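Local coordinates for protein ornithine decarboxylase (Entamoeba histolytica, PDB 4AIB) that probably catalyses the pyridoxal 5'-phosphate-dependent decarboxylation of L-ornithine to putrescine, the step that feeds polyamine synthesis, at residues 39-43 against 256-262; 60-66 against 85-91. One frame throughout, in Å; residues are numbered along the deposited sequence.

Contact 1: residues 39-43 against 256-262; sequences AVERW and AEPGRYM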
loop_
_atom_site.group_PDB
_atom_site.type_symbol
_atom_site.label_atom_id
_atom_site.label_comp_id
_atom_site.label_asym_id
_atom_site.label_seq_id
_atom_site.Cartn_x
_atom_site.Cartn_y
_atom_site.Cartn_z
ATOM N N ALA A 39 15.171 0.080 -23.541
ATOM C CA ALA A 39 15.750 -0.380 -22.281
ATOM C C ALA A 39 16.299 -1.803 -22.393
ATOM O O ALA A 39 17.306 -2.137 -21.765
ATOM C CB ALA A 39 14.724 -0.291 -21.160
ATOM N N VAL A 40 15.630 -2.630 -23.197
ATOM C CA VAL A 40 16.028 -4.026 -23.399
ATOM C C VAL A 40 17.274 -4.130 -24.284
ATOM O O VAL A 40 18.233 -4.820 -23.929
ATOM C CB VAL A 40 14.870 -4.879 -23.977
ATOM C CG1 VAL A 40 15.328 -6.299 -24.276
ATOM C CG2 VAL A 40 13.695 -4.907 -23.011
ATOM N N GLU A 41 17.262 -3.439 -25.424
ATOM C CA GLU A 41 18.402 -3.452 -26.347
ATOM C C GLU A 41 19.632 -2.736 -25.773
ATOM O O GLU A 41 20.756 -2.991 -26.203
ATOM C CB GLU A 41 18.022 -2.890 -27.727
ATOM C CG GLU A 41 17.615 -1.423 -27.751
ATOM C CD GLU A 41 17.465 -0.875 -29.161
ATOM O OE1 GLU A 41 18.449 -0.926 -29.931
ATOM O OE2 GLU A 41 16.367 -0.380 -29.496
ATOM N N ARG A 42 19.404 -1.849 -24.806
ATOM C CA ARG A 42 20.479 -1.196 -24.058
ATOM C C ARG A 42 21.135 -2.194 -23.104
ATOM O O ARG A 42 22.355 -2.179 -22.921
ATOM C CB ARG A 42 19.927 -0.002 -23.274
ATOM C CG ARG A 42 20.970 0.855 -22.574
ATOM C CD ARG A 42 20.306 1.804 -21.587
ATOM N NE ARG A 42 21.272 2.668 -20.911
ATOM C CZ ARG A 42 20.980 3.490 -19.905
ATOM N NH1 ARG A 42 19.741 3.571 -19.436
ATOM N NH2 ARG A 42 21.936 4.234 -19.364
ATOM N N TRP A 43 20.313 -3.054 -22.502
ATOM C CA TRP A 43 20.785 -4.093 -21.588
ATOM C C TRP A 43 21.543 -5.171 -22.313
ATOM O O TRP A 43 22.621 -5.577 -21.875
ATOM C CB TRP A 43 19.610 -4.696 -20.818
ATOM C CG TRP A 43 20.002 -5.788 -19.848
ATOM C CD1 TRP A 43 20.378 -7.098 -20.146
ATOM C CD2 TRP A 43 20.063 -5.702 -18.382
ATOM N NE1 TRP A 43 20.664 -7.798 -19.004
ATOM C CE2 TRP A 43 20.494 -7.025 -17.912
ATOM C CE3 TRP A 43 19.813 -4.702 -17.447
ATOM C CZ2 TRP A 43 20.661 -7.309 -16.565
ATOM C CZ3 TRP A 43 19.986 -5.001 -16.089
ATOM C CH2 TRP A 43 20.400 -6.274 -15.662
ATOM N N ALA A 256 19.837 -12.006 -14.195
ATOM C CA ALA A 256 19.603 -10.874 -13.303
ATOM C C ALA A 256 18.109 -10.717 -13.037
ATOM O O ALA A 256 17.288 -11.322 -13.728
ATOM C CB ALA A 256 20.175 -9.601 -13.904
ATOM N N GLU A 257 17.763 -9.903 -12.041
ATOM C CA GLU A 257 16.363 -9.651 -11.693
ATOM C C GLU A 257 15.997 -8.158 -11.761
ATOM O O GLU A 257 15.571 -7.580 -10.755
ATOM C CB GLU A 257 16.046 -10.212 -10.299
ATOM C CG GLU A 257 16.165 -11.724 -10.159
ATOM C CD GLU A 257 16.033 -12.199 -8.718
ATOM O OE1 GLU A 257 15.948 -11.347 -7.806
ATOM O OE2 GLU A 257 16.014 -13.428 -8.490
ATOM N N PRO A 258 16.143 -7.528 -12.946
ATOM C CA PRO A 258 15.869 -6.095 -13.005
ATOM C C PRO A 258 14.374 -5.790 -13.109
ATOM O O PRO A 258 13.702 -6.259 -14.031
ATOM C CB PRO A 258 16.613 -5.643 -14.267
ATOM C CG PRO A 258 16.778 -6.872 -15.104
ATOM C CD PRO A 258 16.424 -8.081 -14.285
ATOM N N GLY A 259 13.868 -5.017 -12.152
ATOM C CA GLY A 259 12.459 -4.635 -12.119
ATOM C C GLY A 259 12.268 -3.164 -12.428
ATOM O O GLY A 259 11.668 -2.810 -13.444
ATOM N N ARG A 260 12.788 -2.315 -11.541
ATOM C CA ARG A 260 12.703 -0.858 -11.674
ATOM C C ARG A 260 13.315 -0.352 -12.984
ATOM O O ARG A 260 12.824 0.612 -13.574
ATOM C CB ARG A 260 13.371 -0.179 -10.470
ATOM C CG ARG A 260 13.381 1.343 -10.514
ATOM C CD ARG A 260 14.056 1.939 -9.288
ATOM N NE ARG A 260 13.159 1.988 -8.135
ATOM C CZ ARG A 260 12.361 3.012 -7.841
ATOM N NH1 ARG A 260 12.336 4.093 -8.612
ATOM N NH2 ARG A 260 11.583 2.955 -6.769
ATOM N N TYR A 261 14.381 -1.014 -13.430
ATOM C CA TYR A 261 15.071 -0.661 -14.670
ATOM C C TYR A 261 14.161 -0.779 -15.898
ATOM O O TYR A 261 14.117 0.126 -16.733
ATOM C CB TYR A 261 16.330 -1.523 -14.841
ATOM C CG TYR A 261 17.033 -1.355 -16.172
ATOM C CD1 TYR A 261 17.912 -0.295 -16.391
ATOM C CD2 TYR A 261 16.824 -2.262 -17.211
ATOM C CE1 TYR A 261 18.558 -0.140 -17.610
ATOM C CE2 TYR A 261 17.463 -2.115 -18.433
ATOM C CZ TYR A 261 18.328 -1.054 -18.626
ATOM O OH TYR A 261 18.964 -0.908 -19.838
ATOM N N MET A 262 13.436 -1.892 -15.993
ATOM C CA MET A 262 12.576 -2.172 -17.144
ATOM C C MET A 262 11.241 -1.431 -17.078
ATOM O O MET A 262 10.743 -0.945 -18.096
ATOM C CB MET A 262 12.326 -3.679 -17.274
ATOM C CG MET A 262 13.576 -4.524 -17.481
ATOM S SD MET A 262 14.343 -4.293 -19.096
ATOM C CE MET A 262 15.637 -5.528 -19.038
#
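Y261 and A39 are joined by the one hydrogen bond that crosses between these segments: the phenol OH donates to A39 O over 2.8 Å. The donor lies in the carbonyl plane, on a lone pair, with a C=O...O angle of 135°. The same oxygen also takes the helical bond from W43 N, so two donors grip it. Tyrosine suits the place because its ring is long enough to reach a helix backbone from the start of helix 260-264, while the small A39 lets the phenol come close to the main chain. CG of Y261 stands anti to the backbone N (chi1 173°), which sends the ring out to helix 33-46.

Apolar packing centres on the W43 indole. P258 CG sits over one face of its six-membered ring in a CH-pi contact, 4.0 Å from the centroid, and A256 CB meets the ring edge at CZ2, 3.5 Å away. The rings of W43 and Y261 lean together obliquely, planes 57° apart, with W43 CE3 3.6 Å from Y261 CE2. M262, its flexible chain bent at chi2, brings SD to 4.0 Å from V40 CG2.

Polar ends are satisfied nearby: W43 NE1 bonds to V50 O, and the extended R42 passes its CD beside the Y261 hydroxyl before its guanidinium makes a salt bridge with E233.

Here the TIM-type alpha/beta-barrel of this decarboxylase family closes: the helix before its first strand, 50-55, packs on the segment leaving the last, 253-256, which pairs with 50-55.

Contact 2: residues 60-66 against 85-91; sequences PEPHLVK and EVLDLGF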
loop_
_atom_site.group_PDB
_atom_site.type_symbol
_atom_site.label_atom_id
_atom_site.label_comp_id
_atom_site.label_asym_id
_atom_site.label_seq_id
_atom_site.Cartn_x
_atom_site.Cartn_y
_atom_site.Cartn_z
ATOM N N PRO A 60 3.220 -5.956 -12.830
ATOM C CA PRO A 60 2.619 -7.145 -13.435
ATOM C C PRO A 60 1.568 -6.861 -14.520
ATOM O O PRO A 60 0.715 -7.715 -14.782
ATOM C CB PRO A 60 1.975 -7.844 -12.234
ATOM C CG PRO A 60 1.605 -6.732 -11.312
ATOM C CD PRO A 60 2.552 -5.588 -11.567
ATOM N N GLU A 61 1.640 -5.687 -15.146
ATOM C CA GLU A 61 0.723 -5.319 -16.229
ATOM C C GLU A 61 0.916 -6.260 -17.419
ATOM O O GLU A 61 2.018 -6.342 -17.964
ATOM C CB GLU A 61 0.939 -3.860 -16.651
ATOM C CG GLU A 61 -0.269 -3.183 -17.287
ATOM C CD GLU A 61 -0.389 -3.440 -18.780
ATOM O OE1 GLU A 61 -1.013 -4.447 -19.170
ATOM O OE2 GLU A 61 0.123 -2.620 -19.569
ATOM N N PRO A 62 -0.157 -6.976 -17.816
ATOM C CA PRO A 62 -0.150 -7.985 -18.884
ATOM C C PRO A 62 0.620 -7.597 -20.152
ATOM O O PRO A 62 1.340 -8.432 -20.702
ATOM C CB PRO A 62 -1.635 -8.161 -19.200
ATOM C CG PRO A 62 -2.309 -7.912 -17.897
ATOM C CD PRO A 62 -1.486 -6.878 -17.177
ATOM N N HIS A 63 0.471 -6.352 -20.603
ATOM C CA HIS A 63 1.113 -5.892 -21.836
ATOM C C HIS A 63 2.607 -5.778 -21.715
ATOM O O HIS A 63 3.334 -6.168 -22.630
ATOM C CB HIS A 63 0.515 -4.568 -22.307
ATOM C CG HIS A 63 -0.956 -4.647 -22.640
ATOM N ND1 HIS A 63 -1.870 -3.839 -22.072
ATOM C CD2 HIS A 63 -1.656 -5.483 -23.508
ATOM C CE1 HIS A 63 -3.091 -4.136 -22.555
ATOM N NE2 HIS A 63 -2.958 -5.144 -23.432
ATOM N N LEU A 64 3.074 -5.242 -20.587
ATOM C CA LEU A 64 4.505 -5.083 -20.321
ATOM C C LEU A 64 5.200 -6.430 -20.120
ATOM O O LEU A 64 6.293 -6.655 -20.646
ATOM C CB LEU A 64 4.728 -4.175 -19.103
ATOM C CG LEU A 64 6.150 -3.967 -18.561
ATOM C CD1 LEU A 64 7.049 -3.266 -19.571
ATOM C CD2 LEU A 64 6.112 -3.194 -17.251
ATOM N N VAL A 65 4.557 -7.314 -19.359
ATOM C CA VAL A 65 5.069 -8.662 -19.098
ATOM C C VAL A 65 5.152 -9.466 -20.402
ATOM O O VAL A 65 6.111 -10.210 -20.619
ATOM C CB VAL A 65 4.207 -9.402 -18.044
ATOM C CG1 VAL A 65 4.760 -10.789 -17.755
ATOM C CG2 VAL A 65 4.134 -8.601 -16.752
ATOM N N LYS A 66 4.150 -9.293 -21.263
ATOM C CA LYS A 66 4.109 -9.932 -22.579
ATOM C C LYS A 66 5.218 -9.407 -23.493
ATOM O O LYS A 66 5.928 -10.189 -24.125
ATOM C CB LYS A 66 2.738 -9.715 -23.234
ATOM C CG LYS A 66 2.514 -10.445 -24.553
ATOM C CD LYS A 66 2.023 -11.869 -24.337
ATOM C CE LYS A 66 1.535 -12.487 -25.637
ATOM N NZ LYS A 66 0.945 -13.837 -25.421
ATOM N N GLU A 85 0.370 -15.884 -14.113
ATOM C CA GLU A 85 0.231 -14.794 -15.080
ATOM C C GLU A 85 1.169 -14.975 -16.274
ATOM O O GLU A 85 0.769 -14.768 -17.421
ATOM C CB GLU A 85 0.483 -13.436 -14.418
ATOM C CG GLU A 85 -0.020 -12.256 -15.238
ATOM C CD GLU A 85 0.758 -10.977 -14.989
ATOM O OE1 GLU A 85 0.924 -10.586 -13.813
ATOM O OE2 GLU A 85 1.207 -10.360 -15.978
ATOM N N VAL A 86 2.411 -15.365 -15.991
ATOM C CA VAL A 86 3.415 -15.599 -17.029
ATOM C C VAL A 86 3.045 -16.810 -17.891
ATOM O O VAL A 86 3.108 -16.743 -19.121
ATOM C CB VAL A 86 4.828 -15.773 -16.425
ATOM C CG1 VAL A 86 5.839 -16.113 -17.507
ATOM C CG2 VAL A 86 5.256 -14.512 -15.691
ATOM N N LEU A 87 2.647 -17.900 -17.236
ATOM C CA LEU A 87 2.267 -19.140 -17.918
ATOM C C LEU A 87 1.022 -18.986 -18.791
ATOM O O LEU A 87 0.909 -19.635 -19.833
ATOM C CB LEU A 87 2.062 -20.273 -16.906
ATOM C CG LEU A 87 3.302 -20.844 -16.211
ATOM C CD1 LEU A 87 2.899 -21.662 -14.997
ATOM C CD2 LEU A 87 4.140 -21.680 -17.166
ATOM N N ASP A 88 0.097 -18.130 -18.360
ATOM C CA ASP A 88 -1.121 -17.849 -19.122
ATOM C C ASP A 88 -0.841 -17.061 -20.398
ATOM O O ASP A 88 -1.610 -17.135 -21.357
ATOM C CB ASP A 88 -2.145 -17.105 -18.259
ATOM C CG ASP A 88 -2.810 -18.005 -17.228
ATOM O OD1 ASP A 88 -2.694 -19.248 -17.336
ATOM O OD2 ASP A 88 -3.454 -17.461 -16.302
ATOM N N LEU A 89 0.260 -16.313 -20.407
ATOM C CA LEU A 89 0.665 -15.546 -21.585
ATOM C C LEU A 89 1.381 -16.409 -22.631
ATOM O O LEU A 89 1.731 -15.926 -23.710
ATOM C CB LEU A 89 1.528 -14.343 -21.185
ATOM C CG LEU A 89 0.864 -13.198 -20.409
ATOM C CD1 LEU A 89 1.919 -12.261 -19.840
ATOM C CD2 LEU A 89 -0.132 -12.425 -21.265
ATOM N N GLY A 90 1.593 -17.682 -22.304
ATOM C CA GLY A 90 2.157 -18.647 -23.247
ATOM C C GLY A 90 3.645 -18.898 -23.105
ATOM O O GLY A 90 4.222 -19.669 -23.876
ATOM N N PHE A 91 4.266 -18.250 -22.123
ATOM C CA PHE A 91 5.700 -18.400 -21.887
ATOM C C PHE A 91 6.018 -19.712 -21.174
ATOM O O PHE A 91 5.268 -20.155 -20.299
ATOM C CB PHE A 91 6.253 -17.207 -21.100
ATOM C CG PHE A 91 6.075 -15.883 -21.796
ATOM C CD1 PHE A 91 6.789 -15.587 -22.954
ATOM C CD2 PHE A 91 5.201 -14.928 -21.289
ATOM C CE1 PHE A 91 6.626 -14.368 -23.597
ATOM C CE2 PHE A 91 5.037 -13.705 -21.925
ATOM C CZ PHE A 91 5.750 -13.426 -23.080
#
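K66 starts with CG anti to its own N (chi1 -174°) and then bends at chi2, a turn that carries the ammonium across to the end of helix 80-88. There NZ donates to L89 O over 2.8 Å, tilted 18° from the carbonyl plane. On the way its methylene CD lies 3.8 Å from L89 CD2; a lysine serves both purposes, its aliphatic stem packing on leucine while its charge meets a carbonyl at a helix C-terminus. G90 follows with positive phi, natural for glycine, and closes that end in a Schellman motif.

The remaining leucine methyl, L89 CD1, meets V65 CG1 at 3.8 Å, the two side chains crossing at about a right angle. V65 CG1 also approaches V86 CG2, at 4.3 Å, and such branched, compact side chains fill the space between the helices without polar demands. F91 turns the edge of its ring to the backbone, with CZ 3.4 Å from K66 O, near the ring plane where the aromatic hydrogens carry a slight positive charge.

E85 is long enough to span the gap between the helices: its extended chain sets OE2 3.5 Å from V65 CG2, beside P60 O, where two acceptors meet without a hydrogen bond. Next to P60, E61 N-caps helix 62-70: its OE1 accepts from H63 N at 2.8 Å, the hydrogen bond nearly straight at 175° but arriving from above the carboxylate plane.

Both helices rest on the parallel sheet. V65 and V86 lie on F75 of strand 74-77, whose ring also meets F91, and V86 reaches I96 of strand 96-98.

In the fold
Contact 2 is nested within the chain loop that contact 1 closes: helix 33-46 comes first, helices 62-70 and 80-88 follow, and the chain returns through strand 253-256 to helix 260-264. The centres lie about 16 Å apart, the nearest atoms about 5 Å. Helix 62-70 links their surroundings, since its L68 packs on V40 and M262 of contact 1. Contact 1 joins the regions before the first and after the last strand of the barrel, 213 residues apart, and contact 2 pairs successive helices on the same sheet. K57, predicted to carry the cofactor though none is attached here, lies about 11 Å from P258 and about 7 Å from P60, side chain to side chain.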